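Local coordinates for protein aminopeptidase N (Francisella tularensis subsp. tularensis, PDB 5DLL) that acts as a zinc aminopeptidase of the M1 family, releasing N-terminal amino acids from peptides, and is thought to take part in intracellular peptide breakdown, at residues V67-L72 / I140-D145; I509-I514 / Y561-F566; T708-A713 / Y734-H739. All coordinates share one frame; numbering follows the deposited sequence.

How the interactions relate
The three contacts lie in different parts of the chain, their centres 43 to 58 Å apart, and no two share a segment. Interaction 1, buried within the N-terminal beta domain, joins strand and loop and is apolar: a leucine methyl lies over a tyrosine ring, and the neighbouring T141 binds a sodium ion. Interaction 2 is at the surface and polar, one carboxylate-amide hydrogen bond between a strand of the Ig-like part and an interhelical link of the helical region. Interaction 3, partly buried, joins two consecutive helices of that region, a glutamine amide sitting against an arginine and a tryptophan without a hydrogen bond across. The area buried between the segments falls from 252 Å² to 126 Å² in interaction 3 and 68 Å² in interaction 2.

Interaction 1. Residues V67-L72 / I140-D145; sequences VELKLL and ITYYLD. With NA (sodium ion), chain R.
L69 meets Y142 in a CH-pi contact inside the beta-rich N-terminal domain of the M1 fold. CD1 of L69 stands 3.6 Å from the centroid of the Y142 ring and 13° off its normal, so the methyl lies over the middle of the face instead of at the rim. The side chains run antiparallel past one another. With CG anti to the carbonyl carbon (chi1 -54°), the leucine fork points at 140-142: CD1 goes to the ring and to the T141 backbone, 3.6 Å from T141 C, while CD2 rests 3.8 Å from I140 O. No hydrogen bond joins the segments, and packing carries the contact. Further out, V108 of strand 101-110 touches L69, T141 and Y142, and L93 of strand 92-95 touches Y142, which sets the pair against neighbouring strands. The backbone of V67 is hydrogen-bonded to R138, and that of Y143 to D65, tying the loop around 140-145 to the chain at D65 and V67. The CB of T141 points away from 67-72, and T141 OG1, anti to the backbone N (chi1 -158°), binds the sodium ion at 2.4 Å, with T106 OG1 and V44 O among its other ligands.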
loop_
_atom_site.group_PDB
_atom_site.type_symbol
_atom_site.label_atom_id
_atom_site.label_comp_id
_atom_site.label_asym_id
_atom_site.label_seq_id
_atom_site.Cartn_x
_atom_site.Cartn_y
_atom_site.Cartn_z
ATOM N N VAL A 67 11.304 18.521 22.432
ATOM C CA VAL A 67 11.648 17.298 23.153
ATOM C C VAL A 67 13.128 16.962 22.982
ATOM O O VAL A 67 13.637 16.932 21.866
ATOM C CB VAL A 67 10.775 16.117 22.669
ATOM C CG1 VAL A 67 11.200 14.808 23.322
ATOM C CG2 VAL A 67 9.305 16.399 22.948
ATOM N N GLU A 68 13.804 16.712 24.101
ATOM C CA GLU A 68 15.230 16.378 24.117
ATOM C C GLU A 68 16.080 17.514 23.532
ATOM O O GLU A 68 16.998 17.282 22.745
ATOM C CB GLU A 68 15.485 15.030 23.415
ATOM C CG GLU A 68 14.839 13.851 24.143
ATOM C CD GLU A 68 14.663 12.603 23.281
ATOM O OE1 GLU A 68 15.478 12.375 22.362
ATOM O OE2 GLU A 68 13.704 11.836 23.536
ATOM N N LEU A 69 15.769 18.741 23.955
ATOM C CA LEU A 69 16.426 19.952 23.450
ATOM C C LEU A 69 17.166 20.690 24.564
ATOM O O LEU A 69 16.584 20.994 25.609
ATOM C CB LEU A 69 15.393 20.908 22.840
ATOM C CG LEU A 69 14.467 20.350 21.757
ATOM C CD1 LEU A 69 13.538 21.439 21.247
ATOM C CD2 LEU A 69 15.268 19.746 20.615
ATOM N N LYS A 70 18.443 20.989 24.338
ATOM C CA LYS A 70 19.199 21.836 25.255
ATOM C C LYS A 70 19.071 23.282 24.785
ATOM O O LYS A 70 19.616 23.646 23.749
ATOM C CB LYS A 70 20.667 21.412 25.310
ATOM C CG LYS A 70 21.431 22.021 26.474
ATOM C CD LYS A 70 22.912 21.698 26.398
ATOM C CE LYS A 70 23.704 22.515 27.406
ATOM N NZ LYS A 70 25.165 22.449 27.139
ATOM N N LEU A 71 18.336 24.091 25.545
ATOM C CA LEU A 71 18.100 25.493 25.210
ATOM C C LEU A 71 19.270 26.379 25.633
ATOM O O LEU A 71 19.455 26.634 26.819
ATOM C CB LEU A 71 16.824 25.986 25.895
ATOM C CG LEU A 71 16.451 27.456 25.681
ATOM C CD1 LEU A 71 16.178 27.723 24.208
ATOM C CD2 LEU A 71 15.247 27.826 26.530
ATOM N N LEU A 72 20.035 26.868 24.660
ATOM C CA LEU A 72 21.182 27.733 24.931
ATOM C C LEU A 72 20.828 29.216 24.922
ATOM O O LEU A 72 21.552 30.026 25.497
ATOM C CB LEU A 72 22.290 27.489 23.903
ATOM C CG LEU A 72 22.744 26.042 23.727
ATOM C CD1 LEU A 72 23.839 25.960 22.677
ATOM C CD2 LEU A 72 23.217 25.469 25.054
ATOM N N ILE A 140 13.870 18.594 17.116
ATOM C CA ILE A 140 14.934 19.300 16.399
ATOM C C ILE A 140 15.065 20.726 16.920
ATOM O O ILE A 140 16.161 21.168 17.249
ATOM C CB ILE A 140 14.685 19.298 14.876
ATOM C CG1 ILE A 140 14.664 17.855 14.357
ATOM C CG2 ILE A 140 15.759 20.105 14.152
ATOM C CD1 ILE A 140 14.291 17.714 12.900
ATOM N N THR A 141 13.948 21.446 16.966
ATOM C CA THR A 141 13.882 22.733 17.656
ATOM C C THR A 141 12.450 22.930 18.135
ATOM O O THR A 141 11.576 22.118 17.823
ATOM C CB THR A 141 14.376 23.906 16.766
ATOM O OG1 THR A 141 14.777 25.027 17.580
ATOM C CG2 THR A 141 13.310 24.337 15.763
ATOM N N TYR A 142 12.225 23.991 18.907
ATOM C CA TYR A 142 10.915 24.265 19.499
ATOM C C TYR A 142 9.975 24.836 18.446
ATOM O O TYR A 142 10.283 25.852 17.823
ATOM C CB TYR A 142 11.030 25.244 20.674
ATOM C CG TYR A 142 11.573 24.636 21.955
ATOM C CD1 TYR A 142 10.740 23.940 22.824
ATOM C CD2 TYR A 142 12.914 24.773 22.305
ATOM C CE1 TYR A 142 11.228 23.388 24.000
ATOM C CE2 TYR A 142 13.409 24.224 23.480
ATOM C CZ TYR A 142 12.564 23.535 24.324
ATOM O OH TYR A 142 13.048 22.990 25.493
ATOM N N TYR A 143 8.831 24.185 18.267
ATOM C CA TYR A 143 7.894 24.522 17.196
ATOM C C TYR A 143 6.444 24.246 17.617
ATOM O O TYR A 143 6.197 23.629 18.656
ATOM C CB TYR A 143 8.237 23.689 15.957
ATOM C CG TYR A 143 7.841 24.337 14.652
ATOM C CD1 TYR A 143 8.549 25.431 14.158
ATOM C CD2 TYR A 143 6.763 23.861 13.908
ATOM C CE1 TYR A 143 8.193 26.034 12.967
ATOM C CE2 TYR A 143 6.400 24.463 12.714
ATOM C CZ TYR A 143 7.122 25.546 12.250
ATOM O OH TYR A 143 6.778 26.158 11.069
ATOM N N LEU A 144 5.489 24.720 16.817
ATOM C CA LEU A 144 4.101 24.258 16.916
ATOM C C LEU A 144 3.954 23.024 16.023
ATOM O O LEU A 144 3.503 23.110 14.878
ATOM C CB LEU A 144 3.117 25.353 16.505
ATOM C CG LEU A 144 2.937 26.499 17.504
ATOM C CD1 LEU A 144 2.225 27.667 16.838
ATOM C CD2 LEU A 144 2.183 26.047 18.751
ATOM N N ASP A 145 4.351 21.876 16.567
ATOM C CA ASP A 145 4.493 20.651 15.795
ATOM C C ASP A 145 3.130 19.991 15.548
ATOM O O ASP A 145 2.813 18.920 16.084
ATOM C CB ASP A 145 5.469 19.712 16.511
ATOM C CG ASP A 145 5.832 18.496 15.689
ATOM O OD1 ASP A 145 5.289 18.319 14.576
ATOM O OD2 ASP A 145 6.666 17.707 16.169
HETATM NA NA NA R . 16.443 26.800 17.825
#

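Interaction 2. Residues I509-I514 / Y561-F566; sequences IAEQVI and YDNNAF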
loop_
_atom_site.group_PDB
_atom_site.type_symbol
_atom_site.label_atom_id
_atom_site.label_comp_id
_atom_site.label_asym_id
_atom_site.label_seq_id
_atom_site.Cartn_x
_atom_site.Cartn_y
_atom_site.Cartn_z
ATOM N N ILE A 509 -27.251 -3.533 -22.465
ATOM C CA ILE A 509 -28.311 -2.534 -22.467
ATOM C C ILE A 509 -28.324 -1.765 -21.147
ATOM O O ILE A 509 -27.880 -2.276 -20.118
ATOM C CB ILE A 509 -29.691 -3.210 -22.652
ATOM C CG1 ILE A 509 -29.647 -4.237 -23.794
ATOM C CG2 ILE A 509 -30.784 -2.172 -22.889
ATOM C CD1 ILE A 509 -29.156 -3.692 -25.120
ATOM N N ALA A 510 -28.832 -0.533 -21.197
ATOM C CA ALA A 510 -29.120 0.263 -19.999
ATOM C C ALA A 510 -27.887 0.537 -19.132
ATOM O O ALA A 510 -27.982 0.582 -17.905
ATOM C CB ALA A 510 -30.215 -0.410 -19.177
ATOM N N GLU A 511 -26.741 0.740 -19.779
ATOM C CA GLU A 511 -25.484 0.966 -19.071
ATOM C C GLU A 511 -25.437 2.360 -18.438
ATOM O O GLU A 511 -25.417 3.376 -19.141
ATOM C CB GLU A 511 -24.292 0.780 -20.011
ATOM C CG GLU A 511 -24.141 -0.631 -20.559
ATOM C CD GLU A 511 -22.789 -0.853 -21.212
ATOM O OE1 GLU A 511 -22.378 -0.017 -22.043
ATOM O OE2 GLU A 511 -22.130 -1.864 -20.895
ATOM N N GLN A 512 -25.416 2.392 -17.108
ATOM C CA GLN A 512 -25.383 3.638 -16.349
ATOM C C GLN A 512 -24.932 3.376 -14.912
ATOM O O GLN A 512 -24.685 2.230 -14.531
ATOM C CB GLN A 512 -26.771 4.287 -16.344
ATOM C CG GLN A 512 -27.840 3.462 -15.640
ATOM C CD GLN A 512 -29.217 4.098 -15.687
ATOM O OE1 GLN A 512 -29.401 5.183 -16.242
ATOM N NE2 GLN A 512 -30.198 3.422 -15.097
ATOM N N VAL A 513 -24.829 4.445 -14.126
ATOM C CA VAL A 513 -24.611 4.350 -12.683
ATOM C C VAL A 513 -25.901 4.770 -11.978
ATOM O O VAL A 513 -26.404 5.870 -12.213
ATOM C CB VAL A 513 -23.462 5.271 -12.215
ATOM C CG1 VAL A 513 -23.280 5.186 -10.703
ATOM C CG2 VAL A 513 -22.163 4.928 -12.938
ATOM N N ILE A 514 -26.439 3.892 -11.134
ATOM C CA ILE A 514 -27.600 4.234 -10.305
ATOM C C ILE A 514 -27.177 4.355 -8.841
ATOM O O ILE A 514 -26.109 3.874 -8.451
ATOM C CB ILE A 514 -28.772 3.234 -10.466
ATOM C CG1 ILE A 514 -28.363 1.812 -10.066
ATOM C CG2 ILE A 514 -29.288 3.252 -11.897
ATOM C CD1 ILE A 514 -29.535 0.868 -9.915
ATOM N N TYR A 561 -20.508 -12.509 -22.112
ATOM C CA TYR A 561 -20.977 -11.343 -22.882
ATOM C C TYR A 561 -20.797 -9.959 -22.237
ATOM O O TYR A 561 -20.964 -8.947 -22.922
ATOM C CB TYR A 561 -22.464 -11.516 -23.226
ATOM C CG TYR A 561 -22.769 -12.652 -24.180
ATOM C CD1 TYR A 561 -22.366 -12.598 -25.514
ATOM C CD2 TYR A 561 -23.484 -13.773 -23.757
ATOM C CE1 TYR A 561 -22.653 -13.631 -26.393
ATOM C CE2 TYR A 561 -23.775 -14.809 -24.631
ATOM C CZ TYR A 561 -23.358 -14.734 -25.946
ATOM O OH TYR A 561 -23.643 -15.761 -26.816
ATOM N N ASP A 562 -20.476 -9.902 -20.944
ATOM C CA ASP A 562 -20.402 -8.621 -20.221
ATOM C C ASP A 562 -19.225 -7.761 -20.697
ATOM O O ASP A 562 -18.104 -8.251 -20.832
ATOM C CB ASP A 562 -20.290 -8.872 -18.708
ATOM C CG ASP A 562 -20.469 -7.601 -17.864
ATOM O OD1 ASP A 562 -20.508 -6.479 -18.416
ATOM O OD2 ASP A 562 -20.569 -7.732 -16.625
ATOM N N ASN A 563 -19.497 -6.478 -20.952
ATOM C CA ASN A 563 -18.452 -5.507 -21.289
ATOM C C ASN A 563 -17.426 -5.367 -20.169
ATOM O O ASN A 563 -16.225 -5.293 -20.432
ATOM C CB ASN A 563 -19.057 -4.125 -21.576
ATOM C CG ASN A 563 -19.689 -4.026 -22.958
ATOM O OD1 ASN A 563 -19.190 -4.594 -23.930
ATOM N ND2 ASN A 563 -20.781 -3.275 -23.054
ATOM N N ASN A 564 -17.914 -5.331 -18.929
ATOM C CA ASN A 564 -17.078 -5.083 -17.750
ATOM C C ASN A 564 -16.106 -6.223 -17.445
ATOM O O ASN A 564 -16.509 -7.275 -16.952
ATOM C CB ASN A 564 -17.957 -4.820 -16.522
ATOM C CG ASN A 564 -17.167 -4.305 -15.336
ATOM O OD1 ASN A 564 -17.146 -4.921 -14.271
ATOM N ND2 ASN A 564 -16.513 -3.166 -15.514
ATOM N N ALA A 565 -14.826 -5.993 -17.733
ATOM C CA ALA A 565 -13.765 -6.975 -17.481
ATOM C C ALA A 565 -13.743 -7.486 -16.036
ATOM O O ALA A 565 -13.500 -8.671 -15.796
ATOM C CB ALA A 565 -12.407 -6.384 -17.841
ATOM N N PHE A 566 -13.983 -6.595 -15.078
ATOM C CA PHE A 566 -13.951 -6.976 -13.672
ATOM C C PHE A 566 -15.025 -8.016 -13.367
ATOM O O PHE A 566 -14.719 -9.089 -12.851
ATOM C CB PHE A 566 -14.123 -5.750 -12.771
ATOM C CG PHE A 566 -14.132 -6.072 -11.302
ATOM C CD1 PHE A 566 -12.938 -6.178 -10.594
ATOM C CD2 PHE A 566 -15.332 -6.271 -10.626
ATOM C CE1 PHE A 566 -12.941 -6.479 -9.243
ATOM C CE2 PHE A 566 -15.341 -6.570 -9.274
ATOM C CZ PHE A 566 -14.144 -6.676 -8.582
#
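E511 and N563 bring the backbones closest, yet their CA atoms are still 9.8 Å apart; the chain has just turned a corner at A510 before running on as a strand, while D562-N564 link helix 552-561 to helix 565-581. Side chains therefore span the gap. The bond is N563 ND2 to E511 OE2, 2.9 Å long and nearly straight, with an N-H...O angle of 169°. The acceptor lies in the amide plane of N563, whereas the donor reaches OE2 from above the carboxylate plane, 36° out of it. Beyond CG, the E511 chain is extended, and it crosses N563 at about a right angle. Within the link, D562 OD1 accepts from N564 N at 2.9 Å, an Asx turn, and N564 in turn is the N-cap of helix 565-581, its OD1 taking the N-H of N567. R538 makes salt bridges to both E511 OE2 and D562 OD1, which are 5.5 Å apart. The contact itself, at the surface where the Ig-like part meets the first helices of the ARM-repeat region, is a single bond from a neutral amide to a carboxylate; R538 adds charge beside it, which probably offsets the repulsion between the two acids.

Interaction 3. Residues T708-A713 / Y734-H739; sequences TDQQTA and YNRWRH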
loop_
_atom_site.group_PDB
_atom_site.type_symbol
_atom_site.label_atom_id
_atom_site.label_comp_id
_atom_site.label_asym_id
_atom_site.label_seq_id
_atom_site.Cartn_x
_atom_site.Cartn_y
_atom_site.Cartn_z
ATOM N N THR A 708 11.892 -12.450 -14.420
ATOM C CA THR A 708 10.477 -12.828 -14.448
ATOM C C THR A 708 10.283 -14.238 -15.011
ATOM O O THR A 708 9.561 -15.048 -14.431
ATOM C CB THR A 708 9.635 -11.839 -15.273
ATOM O OG1 THR A 708 10.127 -10.505 -15.084
ATOM C CG2 THR A 708 8.173 -11.920 -14.856
ATOM N N ASP A 709 10.945 -14.523 -16.128
ATOM C CA ASP A 709 10.882 -15.844 -16.766
ATOM C C ASP A 709 11.645 -16.908 -15.980
ATOM O O ASP A 709 11.222 -18.061 -15.914
ATOM C CB ASP A 709 11.436 -15.785 -18.199
ATOM C CG ASP A 709 10.451 -15.188 -19.201
ATOM O OD1 ASP A 709 9.252 -15.046 -18.880
ATOM O OD2 ASP A 709 10.885 -14.874 -20.329
ATOM N N GLN A 710 12.777 -16.528 -15.397
ATOM C CA GLN A 710 13.562 -17.471 -14.603
ATOM C C GLN A 710 12.861 -17.818 -13.286
ATOM O O GLN A 710 12.922 -18.955 -12.829
ATOM C CB GLN A 710 14.961 -16.919 -14.345
ATOM C CG GLN A 710 15.947 -17.972 -13.864
ATOM C CD GLN A 710 17.398 -17.579 -14.093
ATOM O OE1 GLN A 710 17.692 -16.519 -14.646
ATOM N NE2 GLN A 710 18.313 -18.441 -13.670
ATOM N N GLN A 711 12.196 -16.833 -12.691
ATOM C CA GLN A 711 11.345 -17.053 -11.524
ATOM C C GLN A 711 10.208 -18.017 -11.876
ATOM O O GLN A 711 9.924 -18.951 -11.119
ATOM C CB GLN A 711 10.804 -15.708 -10.991
ATOM C CG GLN A 711 9.597 -15.791 -10.054
ATOM C CD GLN A 711 8.256 -15.810 -10.788
ATOM O OE1 GLN A 711 8.021 -15.021 -11.712
ATOM N NE2 GLN A 711 7.366 -16.712 -10.373
ATOM N N THR A 712 9.566 -17.789 -13.020
ATOM C CA THR A 712 8.472 -18.644 -13.472
ATOM C C THR A 712 8.973 -20.055 -13.766
ATOM O O THR A 712 8.363 -21.035 -13.346
ATOM C CB THR A 712 7.800 -18.074 -14.734
ATOM O OG1 THR A 712 7.421 -16.715 -14.498
ATOM C CG2 THR A 712 6.561 -18.881 -15.103
ATOM N N ALA A 713 10.094 -20.152 -14.479
ATOM C CA ALA A 713 10.689 -21.446 -14.806
ATOM C C ALA A 713 11.037 -22.237 -13.545
ATOM O O ALA A 713 10.707 -23.419 -13.439
ATOM C CB ALA A 713 11.925 -21.252 -15.662
ATOM N N TYR A 734 20.854 -21.569 -7.209
ATOM C CA TYR A 734 21.751 -21.042 -6.180
ATOM C C TYR A 734 23.111 -20.696 -6.762
ATOM O O TYR A 734 23.639 -19.619 -6.492
ATOM C CB TYR A 734 21.925 -22.032 -5.025
ATOM C CG TYR A 734 22.612 -21.429 -3.812
ATOM C CD1 TYR A 734 21.977 -20.455 -3.042
ATOM C CD2 TYR A 734 23.895 -21.831 -3.433
ATOM C CE1 TYR A 734 22.597 -19.898 -1.932
ATOM C CE2 TYR A 734 24.524 -21.280 -2.322
ATOM C CZ TYR A 734 23.871 -20.313 -1.572
ATOM O OH TYR A 734 24.484 -19.756 -0.464
ATOM N N ASN A 735 23.667 -21.611 -7.556
ATOM C CA ASN A 735 24.970 -21.407 -8.207
ATOM C C ASN A 735 25.057 -20.075 -8.953
ATOM O O ASN A 735 26.079 -19.389 -8.894
ATOM C CB ASN A 735 25.278 -22.551 -9.188
ATOM C CG ASN A 735 25.560 -23.872 -8.488
ATOM O OD1 ASN A 735 26.059 -23.905 -7.360
ATOM N ND2 ASN A 735 25.247 -24.975 -9.165
ATOM N N ARG A 736 23.977 -19.719 -9.645
ATOM C CA ARG A 736 23.930 -18.494 -10.441
ATOM C C ARG A 736 23.817 -17.248 -9.571
ATOM O O ARG A 736 24.478 -16.242 -9.837
ATOM C CB ARG A 736 22.751 -18.539 -11.419
ATOM C CG ARG A 736 22.825 -19.663 -12.444
ATOM C CD ARG A 736 21.609 -19.676 -13.366
ATOM N NE ARG A 736 21.305 -21.012 -13.891
ATOM C CZ ARG A 736 20.497 -21.269 -14.923
ATOM N NH1 ARG A 736 19.895 -20.286 -15.588
ATOM N NH2 ARG A 736 20.296 -22.527 -15.303
ATOM N N TRP A 737 22.991 -17.323 -8.529
ATOM C CA TRP A 737 22.608 -16.138 -7.750
ATOM C C TRP A 737 23.035 -16.172 -6.281
ATOM O O TRP A 737 22.251 -15.818 -5.410
ATOM C CB TRP A 737 21.090 -15.939 -7.837
ATOM C CG TRP A 737 20.583 -15.919 -9.241
ATOM C CD1 TRP A 737 19.857 -16.891 -9.864
ATOM C CD2 TRP A 737 20.777 -14.876 -10.206
ATOM N NE1 TRP A 737 19.578 -16.513 -11.154
ATOM C CE2 TRP A 737 20.133 -15.282 -11.391
ATOM C CE3 TRP A 737 21.430 -13.635 -10.180
ATOM C CZ2 TRP A 737 20.123 -14.493 -12.547
ATOM C CZ3 TRP A 737 21.421 -12.852 -11.330
ATOM C CH2 TRP A 737 20.772 -13.285 -12.496
ATOM N N ARG A 738 24.273 -16.586 -6.012
ATOM C CA ARG A 738 24.862 -16.452 -4.673
ATOM C C ARG A 738 25.070 -14.975 -4.366
ATOM O O ARG A 738 24.731 -14.495 -3.288
ATOM C CB ARG A 738 26.225 -17.146 -4.595
ATOM C CG ARG A 738 26.207 -18.650 -4.784
ATOM C CD ARG A 738 27.609 -19.179 -5.055
ATOM N NE ARG A 738 27.610 -20.625 -5.276
ATOM C CZ ARG A 738 27.751 -21.552 -4.327
ATOM N NH1 ARG A 738 27.918 -21.215 -3.050
ATOM N NH2 ARG A 738 27.727 -22.837 -4.663
ATOM N N HIS A 739 25.639 -14.273 -5.341
ATOM C CA HIS A 739 26.063 -12.873 -5.197
ATOM C C HIS A 739 24.937 -11.847 -4.976
ATOM O O HIS A 739 25.202 -10.741 -4.495
ATOM C CB HIS A 739 26.918 -12.454 -6.407
ATOM C CG HIS A 739 26.347 -12.861 -7.734
ATOM N ND1 HIS A 739 25.373 -12.133 -8.384
ATOM C CD2 HIS A 739 26.619 -13.920 -8.535
ATOM C CE1 HIS A 739 25.067 -12.727 -9.523
ATOM N NE2 HIS A 739 25.808 -13.814 -9.638
#
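Q710 reaches R736 and W737 with the end of its side chain; the contact is made by the amide, and no hydrogen bond crosses it. Its NE2 lies 3.1 Å from R736 NH1 and 3.4 Å from W737 NE1; as modelled, each pair consists of two donors, so neither is bonded. R736 NH1 has a hydrogen-bond partner elsewhere. Amide and guanidinium planes are turned 59° apart. Toward the indole the approach is at the edge, with Q710 CD in the ring plane and the amide rotated 63° against the ring. CG of Q710 is anti to its backbone N (chi1 -164°) and the chain is extended beyond it, which carries the amide across a gap that is 11.2 Å between the CA atoms of Q710 and R736. Q710 and R736 belong to helices 707-717 and 723-736, consecutive in the all-helical ARM-repeat region; W737 follows directly, the first residue to leave helical geometry. Aromatic and cationic contacts place the two partners: CB of R736 packs over one face of the indole, 3.6 Å above its plane and offset toward the rim, R736 forms a cation-pi contact with F701 of helix 691-703, and W737 meets the F733 ring. Within 708-713, T708 O receives both T712 N and T712 OG1, from opposite faces of its carbonyl plane, T712 OG1 at 2.7 Å from T708 O.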